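Long-range contact in Lin1840 protein (Listeria innocua serovar 6a, PDB 4ZOC), which probably hydrolyses terminal, non-reducing beta-D-glucosyl residues to release beta-D-glucose, and takes part in beta-1,2-glucan metabolism: residues 179-187 against 337-348. The protein carries 2 engineered substitutions. Numbering follows the deposited sequence.
Sequences LNENLEQMA and NDLGLFEDPYRG
With CG placed opposite its own backbone N (chi1 -154°) and a bend at chi2, the R347 chain reaches across to 179-187 and delivers its guanidinium to the backbone carbonyls of L179 and Q185. The setting is the TIM-barrel domain of a family 3 glycosidase: residues 179-187 lead from helix 158-173 into barrel strand 187-193, while 337-348 leave helix 322-338 through a Schellman motif at G340. The case illustrates how one buried arginine can join two loops by donating to main-chain oxygens. NH2 donates almost straight to L179 O (2.8 Å, 173°), on a lone pair, and both NH1 and NH2 converge end-on upon Q185 O, at 2.9 Å from NH1. NE turns back to L339 O of its own segment at 3.1 Å. All three oxygens lie within 5° of the guanidinium plane, an arrangement that should hold its rotation. L183 CA lies over one face and L339 CD2 over the opposite one, both offset toward the rim. Beyond the arginine, L183 CD1 rests 3.6 Å from G348 N, whose own N-H goes to D344 OD2. N180 CB packs 3.7 Å from G340 CA, at the Schellman turn that ends helix 322-338; D338 OD2 forms a salt bridge with K232, just before strand 233-236. Water 3 bridges the two segments, donating to L183 O and, at 2.7 Å, to R347 O.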
# COMPACT_ATOMS: atom_id res chain seq x y z
N LEU A 179 31.11 26.97 9.16
CA LEU A 179 30.64 27.30 7.82
C LEU A 179 30.92 28.76 7.47
O LEU A 179 30.81 29.18 6.30
CB LEU A 179 29.16 26.90 7.65
CG LEU A 179 29.00 25.39 7.38
CD1 LEU A 179 27.59 24.94 7.66
CD2 LEU A 179 29.44 25.01 5.97
N ASN A 180 31.30 29.57 8.48
CA ASN A 180 31.64 30.94 8.20
C ASN A 180 33.07 31.09 7.73
O ASN A 180 33.40 32.13 7.15
CB ASN A 180 31.35 31.82 9.40
CG ASN A 180 32.25 31.51 10.55
OD1 ASN A 180 32.54 30.37 10.87
ND2 ASN A 180 32.72 32.52 11.18
N GLU A 181 33.87 30.03 7.86
CA GLU A 181 35.31 30.03 7.51
C GLU A 181 35.65 29.06 6.39
O GLU A 181 36.52 29.33 5.61
CB GLU A 181 36.17 29.58 8.73
CG GLU A 181 36.04 30.39 10.02
CD GLU A 181 36.82 29.78 11.21
OE1 GLU A 181 37.49 28.73 11.04
OE2 GLU A 181 36.74 30.32 12.34
N ASN A 182 34.99 27.90 6.35
CA ASN A 182 35.23 26.88 5.39
C ASN A 182 34.28 27.12 4.18
O ASN A 182 33.23 26.48 4.07
CB ASN A 182 34.93 25.49 6.02
CG ASN A 182 35.83 25.16 7.20
OD1 ASN A 182 35.51 24.33 8.09
ND2 ASN A 182 36.92 25.82 7.26
N LEU A 183 34.69 27.98 3.26
CA LEU A 183 33.82 28.44 2.19
C LEU A 183 33.75 27.56 0.96
O LEU A 183 33.05 27.91 -0.02
CB LEU A 183 34.22 29.88 1.78
CG LEU A 183 34.35 30.92 2.92
CD1 LEU A 183 34.49 32.32 2.37
CD2 LEU A 183 33.21 30.84 3.95
N GLU A 184 34.36 26.38 1.05
CA GLU A 184 34.18 25.32 0.02
C GLU A 184 33.20 24.21 0.47
O GLU A 184 32.85 23.34 -0.31
CB GLU A 184 35.50 24.61 -0.31
CG GLU A 184 36.50 25.52 -1.01
CD GLU A 184 37.87 24.87 -1.24
OE1 GLU A 184 38.02 23.63 -0.97
OE2 GLU A 184 38.79 25.60 -1.70
N GLN A 185 32.81 24.28 1.73
CA GLN A 185 31.66 23.52 2.28
C GLN A 185 30.42 24.39 2.27
O GLN A 185 30.48 25.62 2.15
CB GLN A 185 31.93 23.20 3.74
CG GLN A 185 33.25 22.58 4.07
CD GLN A 185 33.49 21.28 3.46
OE1 GLN A 185 34.64 20.90 3.34
NE2 GLN A 185 32.45 20.56 3.04
N MET A 186 29.25 23.75 2.38
CA MET A 186 27.98 24.46 2.29
C MET A 186 26.98 23.84 3.28
O MET A 186 27.20 22.73 3.79
CB MET A 186 27.44 24.37 0.87
CG MET A 186 26.94 23.00 0.42
SD MET A 186 26.67 22.89 -1.35
CE MET A 186 25.62 24.26 -1.69
N ALA A 187 25.89 24.54 3.54
CA ALA A 187 24.83 24.00 4.38
C ALA A 187 24.03 22.93 3.62
O ALA A 187 23.69 23.08 2.44
CB ALA A 187 23.92 25.07 4.86
N ASN A 337 24.24 34.12 9.28
CA ASN A 337 25.45 34.32 10.13
C ASN A 337 26.39 33.12 10.16
O ASN A 337 27.60 33.29 10.05
CB ASN A 337 25.03 34.80 11.53
CG ASN A 337 26.15 35.48 12.31
OD1 ASN A 337 27.03 36.18 11.77
ND2 ASN A 337 26.11 35.30 13.60
N ASP A 338 25.81 31.91 10.24
CA ASP A 338 26.52 30.67 10.18
C ASP A 338 27.31 30.54 8.91
O ASP A 338 28.38 29.94 8.92
CB ASP A 338 25.54 29.47 10.34
CG ASP A 338 24.98 29.35 11.77
OD1 ASP A 338 25.44 30.05 12.71
OD2 ASP A 338 24.10 28.51 11.99
N LEU A 339 26.80 31.08 7.80
CA LEU A 339 27.46 31.02 6.47
C LEU A 339 28.48 32.19 6.29
O LEU A 339 29.18 32.27 5.30
CB LEU A 339 26.43 31.04 5.37
CG LEU A 339 25.51 29.81 5.30
CD1 LEU A 339 24.24 30.16 4.58
CD2 LEU A 339 26.28 28.73 4.57
N GLY A 340 28.58 33.08 7.28
CA GLY A 340 29.55 34.17 7.22
C GLY A 340 29.11 35.35 6.36
O GLY A 340 29.92 36.24 6.04
N LEU A 341 27.82 35.40 6.01
CA LEU A 341 27.31 36.40 5.05
C LEU A 341 27.40 37.81 5.53
O LEU A 341 27.43 38.70 4.70
CB LEU A 341 25.89 36.06 4.58
CG LEU A 341 25.87 34.67 3.91
CD1 LEU A 341 24.37 34.42 3.53
CD2 LEU A 341 26.81 34.53 2.70
N PHE A 342 27.37 38.03 6.86
CA PHE A 342 27.51 39.43 7.34
C PHE A 342 28.92 40.00 7.26
O PHE A 342 29.10 41.22 7.33
CB PHE A 342 26.94 39.57 8.74
CG PHE A 342 25.47 39.31 8.81
CD1 PHE A 342 24.58 40.25 8.31
CD2 PHE A 342 24.97 38.14 9.38
CE1 PHE A 342 23.26 40.07 8.39
CE2 PHE A 342 23.61 37.95 9.45
CZ PHE A 342 22.76 38.89 8.93
N GLU A 343 29.91 39.14 7.12
CA GLU A 343 31.33 39.53 6.90
C GLU A 343 31.67 39.48 5.42
O GLU A 343 32.26 40.39 4.91
CB GLU A 343 32.32 38.65 7.65
CG GLU A 343 32.29 38.74 9.16
CD GLU A 343 31.04 38.14 9.76
OE1 GLU A 343 30.72 36.95 9.49
OE2 GLU A 343 30.41 38.87 10.53
N ASP A 344 31.17 38.46 4.71
CA ASP A 344 31.37 38.30 3.27
C ASP A 344 30.12 37.76 2.62
O ASP A 344 29.88 36.55 2.64
CB ASP A 344 32.52 37.35 2.99
CG ASP A 344 32.78 37.14 1.50
OD1 ASP A 344 32.21 37.85 0.65
OD2 ASP A 344 33.62 36.25 1.16
N PRO A 345 29.31 38.65 2.05
CA PRO A 345 28.05 38.25 1.44
C PRO A 345 28.22 37.49 0.12
O PRO A 345 27.24 36.99 -0.39
CB PRO A 345 27.33 39.58 1.21
CG PRO A 345 28.38 40.63 1.30
CD PRO A 345 29.54 40.12 2.00
N TYR A 346 29.44 37.45 -0.43
CA TYR A 346 29.77 36.73 -1.64
C TYR A 346 30.45 35.39 -1.40
O TYR A 346 30.85 34.74 -2.37
CB TYR A 346 30.68 37.61 -2.54
CG TYR A 346 30.00 38.93 -2.85
CD1 TYR A 346 29.00 39.00 -3.78
CD2 TYR A 346 30.34 40.12 -2.16
CE1 TYR A 346 28.29 40.16 -4.01
CE2 TYR A 346 29.64 41.28 -2.38
CZ TYR A 346 28.63 41.30 -3.30
OH TYR A 346 27.97 42.44 -3.56
N ARG A 347 30.56 34.99 -0.11
CA ARG A 347 31.09 33.73 0.33
C ARG A 347 32.27 33.24 -0.52
O ARG A 347 32.29 32.14 -1.11
CB ARG A 347 29.95 32.70 0.44
CG ARG A 347 30.25 31.63 1.42
CD ARG A 347 29.03 31.11 2.12
NE ARG A 347 29.52 30.13 3.08
CZ ARG A 347 29.83 28.86 2.80
NH1 ARG A 347 29.70 28.38 1.57
NH2 ARG A 347 30.29 28.10 3.76
N GLY A 348 33.29 34.09 -0.54
CA GLY A 348 34.57 33.70 -1.08
C GLY A 348 34.83 34.10 -2.52
O GLY A 348 35.94 34.02 -2.96
O HOH W 1 29.61 28.88 11.10
O HOH W 2 32.84 35.14 8.70
O HOH W 3 33.80 30.00 -1.76